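Local coordinates for scarecrow-like protein 3 (Arabidopsis thaliana, PDB 6KPB) that probably acts as a GRAS-family transcription factor in plant development and binds zinc finger proteins of the IDD group, among them JACKDAW, at residues H134-F143 with D388-F397; I426-L436 with S476-K484. All coordinates share one frame; numbering follows the deposited sequence.

In the fold
Both contacts lie in the GRAS domain, on opposite sides of the chain's centre, with about 31 Å between their own centres. Both are partly buried. Contact 1, nearer the chain's centre, packs two helices, one from 129-142 and one from 387-406, and is apolar at its middle with polar groups at one margin. Contact 2 sits farther out, with an exposed margin at Arg481; it joins the end of helix 419-428 and strand 431-434 to the C-terminal strand 472-482 through main-chain hydrogen bonds and a sandwiched tryptophan. Contacts 1 and 2 share no element and do not touch. In the chain they come in series: helix 387-406 of contact 1 is followed by helix 419-428 of contact 2.

Contact 1: H134-F143 with D388-F397; sequences HVRRLFFEMF and DRIKVEKMLF
Val135 and Val392 interlock as reciprocal knobs into holes where helices 134-142 and 388-397 cross at -110°, their axes 9.4 Å apart; the first helix runs into the region assigned as VHIID, the second belongs to that assigned as PFYRE. Val135 reaches in with CG2, anti to its backbone nitrogen, and settles among Lys391, Val392, Met395 and Leu396, 3.7 Å from Leu396 CG. Val392 CG2 enters the hole formed by Val135, Leu138, Phe139 and Met142, while its CG1 lies 3.9 Å from Phe143 CE1. Leu396 CD1 adds to this apolar layer at 3.7 Å from Phe139 CB. Of the aromatic groups, Phe397 turns its edge to the face of Phe143 in an offset T-shaped pair, planes 80° apart. At the polar margin, Leu138 CD2 presses on Asp388 CG at 3.5 Å. Were an alanine to stand here, the Leu138 methyls would probably lose the carboxylate they now rest on. Lys391 NZ lies at the edge of the His134 ring, 3.5 Å from His134 NE2. Helix 360-381 adds Leu378 against Met142 and Phe143, helix 145-160 meets Phe139 through Leu146, and from helix 92-109 Tyr99 touches Glu393, with which Arg95 forms a salt bridge.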
loop_
_atom_site.group_PDB
_atom_site.type_symbol
_atom_site.label_atom_id
_atom_site.label_comp_id
_atom_site.label_asym_id
_atom_site.label_seq_id
_atom_site.Cartn_x
_atom_site.Cartn_y
_atom_site.Cartn_z
ATOM N N HIS A 134 -9.418 9.312 8.583
ATOM C CA HIS A 134 -8.511 10.384 8.977
ATOM C C HIS A 134 -8.431 11.470 7.907
ATOM O O HIS A 134 -8.475 12.665 8.223
ATOM C CB HIS A 134 -7.125 9.806 9.268
ATOM C CG HIS A 134 -6.123 10.830 9.701
ATOM N ND1 HIS A 134 -6.313 11.640 10.799
ATOM C CD2 HIS A 134 -4.919 11.173 9.185
ATOM C CE1 HIS A 134 -5.272 12.440 10.941
ATOM N NE2 HIS A 134 -4.412 12.177 9.974
ATOM N N VAL A 135 -8.321 11.079 6.636
ATOM C CA VAL A 135 -8.176 12.081 5.584
ATOM C C VAL A 135 -9.476 12.858 5.390
ATOM O O VAL A 135 -9.447 14.051 5.061
ATOM C CB VAL A 135 -7.692 11.427 4.275
ATOM C CG1 VAL A 135 -8.766 10.538 3.668
ATOM C CG2 VAL A 135 -7.241 12.487 3.278
ATOM N N ARG A 136 -10.632 12.218 5.605
ATOM C CA ARG A 136 -11.896 12.945 5.524
ATOM C C ARG A 136 -12.017 13.960 6.654
ATOM O O ARG A 136 -12.549 15.058 6.455
ATOM C CB ARG A 136 -13.078 11.977 5.556
ATOM C CG ARG A 136 -13.153 11.044 4.362
ATOM C CD ARG A 136 -14.495 10.338 4.298
ATOM N NE ARG A 136 -14.400 9.057 3.605
ATOM C CZ ARG A 136 -14.352 7.881 4.222
ATOM N NH1 ARG A 136 -14.397 7.824 5.546
ATOM N NH2 ARG A 136 -14.265 6.762 3.515
ATOM N N ARG A 137 -11.538 13.605 7.849
ATOM C CA ARG A 137 -11.519 14.566 8.947
ATOM C C ARG A 137 -10.635 15.758 8.605
ATOM O O ARG A 137 -10.979 16.906 8.909
ATOM C CB ARG A 137 -11.044 13.882 10.231
ATOM C CG ARG A 137 -11.421 14.606 11.520
ATOM C CD ARG A 137 -10.384 15.651 11.920
ATOM N NE ARG A 137 -9.201 15.059 12.540
ATOM C CZ ARG A 137 -8.094 15.735 12.838
ATOM N NH1 ARG A 137 -8.009 17.030 12.567
ATOM N NH2 ARG A 137 -7.068 15.114 13.404
ATOM N N LEU A 138 -9.493 15.503 7.957
ATOM C CA LEU A 138 -8.591 16.590 7.585
ATOM C C LEU A 138 -9.241 17.529 6.576
ATOM O O LEU A 138 -9.133 18.755 6.702
ATOM C CB LEU A 138 -7.287 16.021 7.027
ATOM C CG LEU A 138 -6.368 15.314 8.026
ATOM C CD1 LEU A 138 -5.204 14.651 7.308
ATOM C CD2 LEU A 138 -5.865 16.297 9.074
ATOM N N PHE A 139 -9.914 16.976 5.563
ATOM C CA PHE A 139 -10.633 17.816 4.610
ATOM C C PHE A 139 -11.678 18.668 5.316
ATOM O O PHE A 139 -11.810 19.866 5.036
ATOM C CB PHE A 139 -11.281 16.946 3.533
ATOM C CG PHE A 139 -12.033 17.724 2.487
ATOM C CD1 PHE A 139 -11.371 18.611 1.652
ATOM C CD2 PHE A 139 -13.398 17.554 2.324
ATOM C CE1 PHE A 139 -12.060 19.325 0.686
ATOM C CE2 PHE A 139 -14.094 18.264 1.357
ATOM C CZ PHE A 139 -13.423 19.151 0.538
ATOM N N PHE A 140 -12.411 18.070 6.256
ATOM C CA PHE A 140 -13.422 18.804 7.006
ATOM C C PHE A 140 -12.815 19.945 7.813
ATOM O O PHE A 140 -13.456 20.987 7.989
ATOM C CB PHE A 140 -14.176 17.840 7.925
ATOM C CG PHE A 140 -15.145 18.511 8.854
ATOM C CD1 PHE A 140 -16.424 18.833 8.427
ATOM C CD2 PHE A 140 -14.785 18.810 10.158
ATOM C CE1 PHE A 140 -17.320 19.448 9.280
ATOM C CE2 PHE A 140 -15.679 19.424 11.017
ATOM C CZ PHE A 140 -16.948 19.742 10.578
ATOM N N GLU A 141 -11.586 19.777 8.306
ATOM C CA GLU A 141 -10.977 20.760 9.195
ATOM C C GLU A 141 -10.028 21.720 8.492
ATOM O O GLU A 141 -9.909 22.872 8.921
ATOM C CB GLU A 141 -10.226 20.057 10.330
ATOM C CG GLU A 141 -11.097 19.128 11.161
ATOM C CD GLU A 141 -10.711 19.116 12.626
ATOM O OE1 GLU A 141 -11.490 19.644 13.449
ATOM O OE2 GLU A 141 -9.630 18.586 12.959
ATOM N N MET A 142 -9.347 21.286 7.432
ATOM C CA MET A 142 -8.427 22.166 6.723
ATOM C C MET A 142 -9.113 23.009 5.657
ATOM O O MET A 142 -8.544 24.019 5.224
ATOM C CB MET A 142 -7.298 21.347 6.086
ATOM C CG MET A 142 -6.530 20.488 7.082
ATOM S SD MET A 142 -5.266 19.462 6.313
ATOM C CE MET A 142 -4.013 20.694 5.968
ATOM N N PHE A 143 -10.316 22.629 5.232
ATOM C CA PHE A 143 -11.090 23.383 4.262
ATOM C C PHE A 143 -12.452 23.744 4.842
ATOM O O PHE A 143 -12.996 23.002 5.666
ATOM C CB PHE A 143 -11.287 22.589 2.964
ATOM C CG PHE A 143 -10.015 22.346 2.204
ATOM C CD1 PHE A 143 -9.221 21.248 2.487
ATOM C CD2 PHE A 143 -9.614 23.216 1.204
ATOM C CE1 PHE A 143 -8.050 21.024 1.790
ATOM C CE2 PHE A 143 -8.444 22.998 0.503
ATOM C CZ PHE A 143 -7.661 21.900 0.796
ATOM N N ASP A 388 -0.333 16.264 7.132
ATOM C CA ASP A 388 -1.759 16.442 6.864
ATOM C C ASP A 388 -1.987 16.930 5.439
ATOM O O ASP A 388 -2.877 16.439 4.735
ATOM C CB ASP A 388 -2.369 17.427 7.863
ATOM C CG ASP A 388 -2.424 16.875 9.272
ATOM O OD1 ASP A 388 -2.366 15.637 9.429
ATOM O OD2 ASP A 388 -2.538 17.679 10.221
ATOM N N ARG A 389 -1.189 17.905 5.003
ATOM C CA ARG A 389 -1.334 18.453 3.659
ATOM C C ARG A 389 -1.071 17.394 2.596
ATOM O O ARG A 389 -1.811 17.293 1.611
ATOM C CB ARG A 389 -0.392 19.643 3.488
ATOM C CG ARG A 389 -0.255 20.154 2.070
ATOM C CD ARG A 389 0.626 21.392 2.042
ATOM N NE ARG A 389 0.934 21.830 0.685
ATOM C CZ ARG A 389 1.645 22.914 0.397
ATOM N NH1 ARG A 389 1.881 23.240 -0.866
ATOM N NH2 ARG A 389 2.120 23.676 1.374
ATOM N N ILE A 390 -0.028 16.583 2.787
ATOM C CA ILE A 390 0.310 15.563 1.798
ATOM C C ILE A 390 -0.785 14.507 1.721
ATOM O O ILE A 390 -1.151 14.054 0.628
ATOM C CB ILE A 390 1.679 14.939 2.119
ATOM C CG1 ILE A 390 2.771 16.013 2.104
ATOM C CG2 ILE A 390 2.007 13.832 1.127
ATOM C CD1 ILE A 390 4.168 15.463 2.284
ATOM N N LYS A 391 -1.327 14.098 2.873
ATOM C CA LYS A 391 -2.413 13.121 2.877
ATOM C C LYS A 391 -3.604 13.619 2.066
ATOM O O LYS A 391 -4.156 12.888 1.236
ATOM C CB LYS A 391 -2.846 12.809 4.310
ATOM C CG LYS A 391 -1.925 11.875 5.068
ATOM C CD LYS A 391 -2.721 11.013 6.038
ATOM C CE LYS A 391 -1.881 10.589 7.229
ATOM N NZ LYS A 391 -1.522 11.756 8.079
ATOM N N VAL A 392 -4.016 14.867 2.298
ATOM C CA VAL A 392 -5.135 15.432 1.549
ATOM C C VAL A 392 -4.785 15.531 0.070
ATOM O O VAL A 392 -5.575 15.149 -0.803
ATOM C CB VAL A 392 -5.532 16.801 2.131
ATOM C CG1 VAL A 392 -6.503 17.516 1.204
ATOM C CG2 VAL A 392 -6.139 16.630 3.517
ATOM N N GLU A 393 -3.585 16.032 -0.233
ATOM C CA GLU A 393 -3.189 16.215 -1.626
ATOM C C GLU A 393 -3.115 14.885 -2.366
ATOM O O GLU A 393 -3.468 14.806 -3.547
ATOM C CB GLU A 393 -1.852 16.953 -1.696
ATOM C CG GLU A 393 -1.954 18.436 -1.366
ATOM C CD GLU A 393 -0.599 19.093 -1.185
ATOM O OE1 GLU A 393 0.405 18.361 -1.034
ATOM O OE2 GLU A 393 -0.536 20.340 -1.191
ATOM N N LYS A 394 -2.675 13.825 -1.687
ATOM C CA LYS A 394 -2.545 12.518 -2.327
ATOM C C LYS A 394 -3.842 11.714 -2.276
ATOM O O LYS A 394 -4.384 11.331 -3.317
ATOM C CB LYS A 394 -1.446 11.730 -1.684
ATOM C CG LYS A 394 -1.646 10.255 -1.808
ATOM C CD LYS A 394 -0.376 9.530 -2.136
ATOM C CE LYS A 394 -0.613 8.586 -3.288
ATOM N NZ LYS A 394 0.345 7.466 -3.278
ATOM N N MET A 395 -4.344 11.439 -1.068
ATOM C CA MET A 395 -5.449 10.497 -0.918
ATOM C C MET A 395 -6.774 11.045 -1.432
ATOM O O MET A 395 -7.682 10.257 -1.713
ATOM C CB MET A 395 -5.595 10.084 0.547
ATOM C CG MET A 395 -4.375 9.382 1.116
ATOM S SD MET A 395 -4.680 8.626 2.723
ATOM C CE MET A 395 -3.080 7.881 3.041
ATOM N N LEU A 396 -6.911 12.364 -1.564
ATOM C CA LEU A 396 -8.153 12.969 -2.033
ATOM C C LEU A 396 -7.985 13.556 -3.430
ATOM O O LEU A 396 -8.501 12.992 -4.399
ATOM C CB LEU A 396 -8.638 14.032 -1.045
ATOM C CG LEU A 396 -9.157 13.495 0.291
ATOM C CD1 LEU A 396 -9.673 14.626 1.167
ATOM C CD2 LEU A 396 -10.240 12.451 0.064
ATOM N N PHE A 397 -7.277 14.681 -3.564
ATOM C CA PHE A 397 -7.136 15.314 -4.871
ATOM C C PHE A 397 -6.386 14.413 -5.842
ATOM O O PHE A 397 -6.726 14.347 -7.028
ATOM C CB PHE A 397 -6.423 16.658 -4.731
ATOM C CG PHE A 397 -7.074 17.593 -3.752
ATOM C CD1 PHE A 397 -8.447 17.582 -3.568
ATOM C CD2 PHE A 397 -6.309 18.480 -3.011
ATOM C CE1 PHE A 397 -9.045 18.442 -2.665
ATOM C CE2 PHE A 397 -6.902 19.340 -2.108
ATOM C CZ PHE A 397 -8.271 19.321 -1.936
#

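Contact 2: I426-L436 with S476-K484; sequences IDLAGFGNVPL and SVSAWRCRK
Trp480 has CG anti to its carbonyl carbon (chi1 -50°) with the indole turned at chi2 86°, which brings its ring between Ile426 and Asn433. Ile426 CG2 lies over one face in a CH-pi contact, 3.8 Å from the centroid of the five-membered ring. Over the opposite face, toward the rim, lies Asn433 ND2, the amide plane 65° from the indole; the nearest side-chain approach is Asn433 CB to Trp480 CZ3, 3.5 Å. The indole NE1 donates to Ser478 OG (2.7 Å), a bond that helps fix the ring's rotation. Strands 431-434 and 476-482 run antiparallel: Gly432 and Arg481 form a hydrogen-bonded pair through Gly432 N to Arg481 O and Arg481 N to Gly432 O (2.7 Å), whereas Val434 N reaches Ala479 O (2.8 Å) from above the carbonyl plane. Within the SAW region's sheet, strand 472-482 also pairs with 345-351 and 464-469. Gly430 ends the helix in a Schellman motif, its positive phi suited to glycine. The Asp427-Arg483 salt bridge is doubtful, being modelled too close. The Phe431 ring meets Trp339 of helix 330-340 edge-to-face, and Cys482 SG lies obliquely beside the Phe431 ring. The chemistry thus divides: the Gly432-Arg481 pair sets the register, Trp480 is held between helix 419-428 and strand 431-434, and the C-terminal tail is bound by Arg483 N to Gly430 O (2.8 Å) and, weakly, Arg483 NH1 to Asp427 O.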
loop_
_atom_site.group_PDB
_atom_site.type_symbol
_atom_site.label_atom_id
_atom_site.label_comp_id
_atom_site.label_asym_id
_atom_site.label_seq_id
_atom_site.Cartn_x
_atom_site.Cartn_y
_atom_site.Cartn_z
ATOM N N ILE A 426 -31.602 18.383 -12.657
ATOM C CA ILE A 426 -32.466 18.166 -11.501
ATOM C C ILE A 426 -33.860 18.730 -11.756
ATOM O O ILE A 426 -34.869 18.123 -11.376
ATOM C CB ILE A 426 -31.821 18.771 -10.240
ATOM C CG1 ILE A 426 -30.573 17.974 -9.851
ATOM C CG2 ILE A 426 -32.809 18.811 -9.085
ATOM C CD1 ILE A 426 -29.785 18.591 -8.718
ATOM N N ASP A 427 -33.942 19.894 -12.408
ATOM C CA ASP A 427 -35.245 20.492 -12.685
ATOM C C ASP A 427 -36.040 19.652 -13.676
ATOM O O ASP A 427 -37.268 19.549 -13.566
ATOM C CB ASP A 427 -35.069 21.923 -13.199
ATOM C CG ASP A 427 -36.384 22.576 -13.580
ATOM O OD1 ASP A 427 -36.873 22.330 -14.702
ATOM O OD2 ASP A 427 -36.932 23.331 -12.750
ATOM N N LEU A 428 -35.362 19.041 -14.652
ATOM C CA LEU A 428 -36.048 18.152 -15.582
ATOM C C LEU A 428 -36.551 16.886 -14.904
ATOM O O LEU A 428 -37.496 16.266 -15.402
ATOM C CB LEU A 428 -35.127 17.780 -16.745
ATOM C CG LEU A 428 -35.052 18.772 -17.906
ATOM C CD1 LEU A 428 -34.247 18.187 -19.056
ATOM C CD2 LEU A 428 -36.452 19.156 -18.368
ATOM N N ALA A 429 -35.946 16.488 -13.788
ATOM C CA ALA A 429 -36.386 15.307 -13.057
ATOM C C ALA A 429 -37.627 15.562 -12.213
ATOM O O ALA A 429 -38.087 14.642 -11.529
ATOM C CB ALA A 429 -35.253 14.786 -12.169
ATOM N N GLY A 430 -38.171 16.773 -12.241
ATOM C CA GLY A 430 -39.376 17.095 -11.505
ATOM C C GLY A 430 -39.171 17.879 -10.230
ATOM O O GLY A 430 -40.107 17.974 -9.429
ATOM N N PHE A 431 -37.987 18.441 -10.013
ATOM C CA PHE A 431 -37.701 19.208 -8.812
ATOM C C PHE A 431 -37.751 20.701 -9.109
ATOM O O PHE A 431 -37.382 21.144 -10.200
ATOM C CB PHE A 431 -36.329 18.841 -8.239
ATOM C CG PHE A 431 -36.246 17.435 -7.715
ATOM C CD1 PHE A 431 -36.577 17.153 -6.400
ATOM C CD2 PHE A 431 -35.834 16.397 -8.534
ATOM C CE1 PHE A 431 -36.499 15.863 -5.912
ATOM C CE2 PHE A 431 -35.755 15.104 -8.052
ATOM C CZ PHE A 431 -36.088 14.837 -6.739
ATOM N N GLY A 432 -38.219 21.469 -8.132
ATOM C CA GLY A 432 -38.219 22.923 -8.204
ATOM C C GLY A 432 -37.188 23.481 -7.238
ATOM O O GLY A 432 -37.046 22.986 -6.117
ATOM N N ASN A 433 -36.476 24.514 -7.679
ATOM C CA ASN A 433 -35.420 25.086 -6.857
ATOM C C ASN A 433 -36.001 25.835 -5.667
ATOM O O ASN A 433 -36.972 26.587 -5.794
ATOM C CB ASN A 433 -34.541 26.021 -7.685
ATOM C CG ASN A 433 -33.472 26.704 -6.851
ATOM O OD1 ASN A 433 -33.452 27.927 -6.726
ATOM N ND2 ASN A 433 -32.585 25.910 -6.264
ATOM N N VAL A 434 -35.405 25.618 -4.501
ATOM C CA VAL A 434 -35.747 26.343 -3.285
ATOM C C VAL A 434 -34.559 27.241 -2.945
ATOM O O VAL A 434 -33.514 26.742 -2.502
ATOM C CB VAL A 434 -36.080 25.393 -2.127
ATOM C CG1 VAL A 434 -36.520 26.180 -0.899
ATOM C CG2 VAL A 434 -37.161 24.416 -2.545
ATOM N N PRO A 435 -34.662 28.553 -3.154
ATOM C CA PRO A 435 -33.511 29.430 -2.913
ATOM C C PRO A 435 -33.050 29.361 -1.465
ATOM O O PRO A 435 -33.857 29.270 -0.538
ATOM C CB PRO A 435 -34.046 30.823 -3.271
ATOM C CG PRO A 435 -35.538 30.698 -3.198
ATOM C CD PRO A 435 -35.842 29.297 -3.620
ATOM N N LEU A 436 -31.734 29.380 -1.283
ATOM C CA LEU A 436 -31.164 29.360 0.052
ATOM C C LEU A 436 -31.479 30.660 0.781
ATOM O O LEU A 436 -31.608 31.726 0.170
ATOM C CB LEU A 436 -29.655 29.142 -0.018
ATOM C CG LEU A 436 -29.216 27.817 -0.649
ATOM C CD1 LEU A 436 -27.701 27.730 -0.753
ATOM C CD2 LEU A 436 -29.770 26.645 0.144
ATOM N N SER A 476 -20.719 23.827 -5.304
ATOM C CA SER A 476 -22.029 24.456 -5.289
ATOM C C SER A 476 -22.923 23.770 -4.262
ATOM O O SER A 476 -22.749 22.587 -3.954
ATOM C CB SER A 476 -22.690 24.407 -6.675
ATOM O OG SER A 476 -22.894 23.072 -7.105
ATOM N N VAL A 477 -23.873 24.531 -3.721
ATOM C CA VAL A 477 -24.876 24.019 -2.794
ATOM C C VAL A 477 -26.241 24.506 -3.261
ATOM O O VAL A 477 -26.425 25.705 -3.499
ATOM C CB VAL A 477 -24.611 24.470 -1.343
ATOM C CG1 VAL A 477 -25.639 23.861 -0.401
ATOM C CG2 VAL A 477 -23.199 24.091 -0.913
ATOM N N SER A 478 -27.192 23.582 -3.393
ATOM C CA SER A 478 -28.506 23.923 -3.920
ATOM C C SER A 478 -29.571 23.075 -3.238
ATOM O O SER A 478 -29.333 21.917 -2.884
ATOM C CB SER A 478 -28.567 23.726 -5.439
ATOM O OG SER A 478 -28.290 22.382 -5.792
ATOM N N ALA A 479 -30.753 23.663 -3.071
ATOM C CA ALA A 479 -31.883 23.015 -2.421
ATOM C C ALA A 479 -33.036 22.883 -3.405
ATOM O O ALA A 479 -33.267 23.775 -4.229
ATOM C CB ALA A 479 -32.330 23.798 -1.182
ATOM N N TRP A 480 -33.764 21.769 -3.316
ATOM C CA TRP A 480 -34.792 21.443 -4.294
ATOM C C TRP A 480 -35.989 20.802 -3.607
ATOM O O TRP A 480 -35.848 20.085 -2.613
ATOM C CB TRP A 480 -34.245 20.502 -5.376
ATOM C CG TRP A 480 -32.961 20.983 -5.968
ATOM C CD1 TRP A 480 -31.700 20.757 -5.490
ATOM C CD2 TRP A 480 -32.806 21.787 -7.142
ATOM N NE1 TRP A 480 -30.772 21.369 -6.297
ATOM C CE2 TRP A 480 -31.425 22.007 -7.320
ATOM C CE3 TRP A 480 -33.700 22.339 -8.064
ATOM C CZ2 TRP A 480 -30.920 22.756 -8.379
ATOM C CZ3 TRP A 480 -33.196 23.083 -9.115
ATOM C CH2 TRP A 480 -31.819 23.284 -9.264
ATOM N N ARG A 481 -37.172 21.071 -4.156
ATOM C CA ARG A 481 -38.419 20.472 -3.706
ATOM C C ARG A 481 -39.122 19.838 -4.898
ATOM O O ARG A 481 -38.836 20.159 -6.053
ATOM C CB ARG A 481 -39.347 21.503 -3.054
ATOM C CG ARG A 481 -39.838 22.552 -4.036
ATOM C CD ARG A 481 -40.987 23.368 -3.481
ATOM N NE ARG A 481 -42.136 23.347 -4.384
ATOM C CZ ARG A 481 -42.230 24.076 -5.491
ATOM N NH1 ARG A 481 -43.312 23.993 -6.253
ATOM N NH2 ARG A 481 -41.239 24.886 -5.842
ATOM N N CYS A 482 -40.063 18.946 -4.605
ATOM C CA CYS A 482 -40.765 18.213 -5.650
ATOM C C CYS A 482 -41.832 19.085 -6.299
ATOM O O CYS A 482 -42.601 19.761 -5.609
ATOM C CB CYS A 482 -41.398 16.948 -5.077
ATOM S SG CYS A 482 -40.210 15.714 -4.527
ATOM N N ARG A 483 -41.882 19.061 -7.628
ATOM C CA ARG A 483 -42.887 19.796 -8.381
ATOM C C ARG A 483 -44.064 18.882 -8.712
ATOM O O ARG A 483 -43.948 17.653 -8.699
ATOM C CB ARG A 483 -42.283 20.373 -9.664
ATOM C CG ARG A 483 -43.114 21.472 -10.309
ATOM C CD ARG A 483 -42.605 21.842 -11.694
ATOM N NE ARG A 483 -41.314 22.519 -11.645
ATOM C CZ ARG A 483 -40.157 21.947 -11.960
ATOM N NH1 ARG A 483 -40.127 20.680 -12.355
ATOM N NH2 ARG A 483 -39.031 22.641 -11.884
ATOM N N LYS A 484 -45.209 19.502 -8.994
ATOM C CA LYS A 484 -46.436 18.797 -9.380
ATOM C C LYS A 484 -46.941 17.845 -8.297
ATOM O O LYS A 484 -46.367 17.724 -7.215
ATOM C CB LYS A 484 -46.227 18.024 -10.689
ATOM C CG LYS A 484 -46.282 18.882 -11.943
ATOM C CD LYS A 484 -45.896 18.080 -13.176
ATOM C CE LYS A 484 -46.942 18.209 -14.271
ATOM N NZ LYS A 484 -46.357 18.725 -15.540
ATOM O OXT LYS A 484 -47.958 17.175 -8.482
#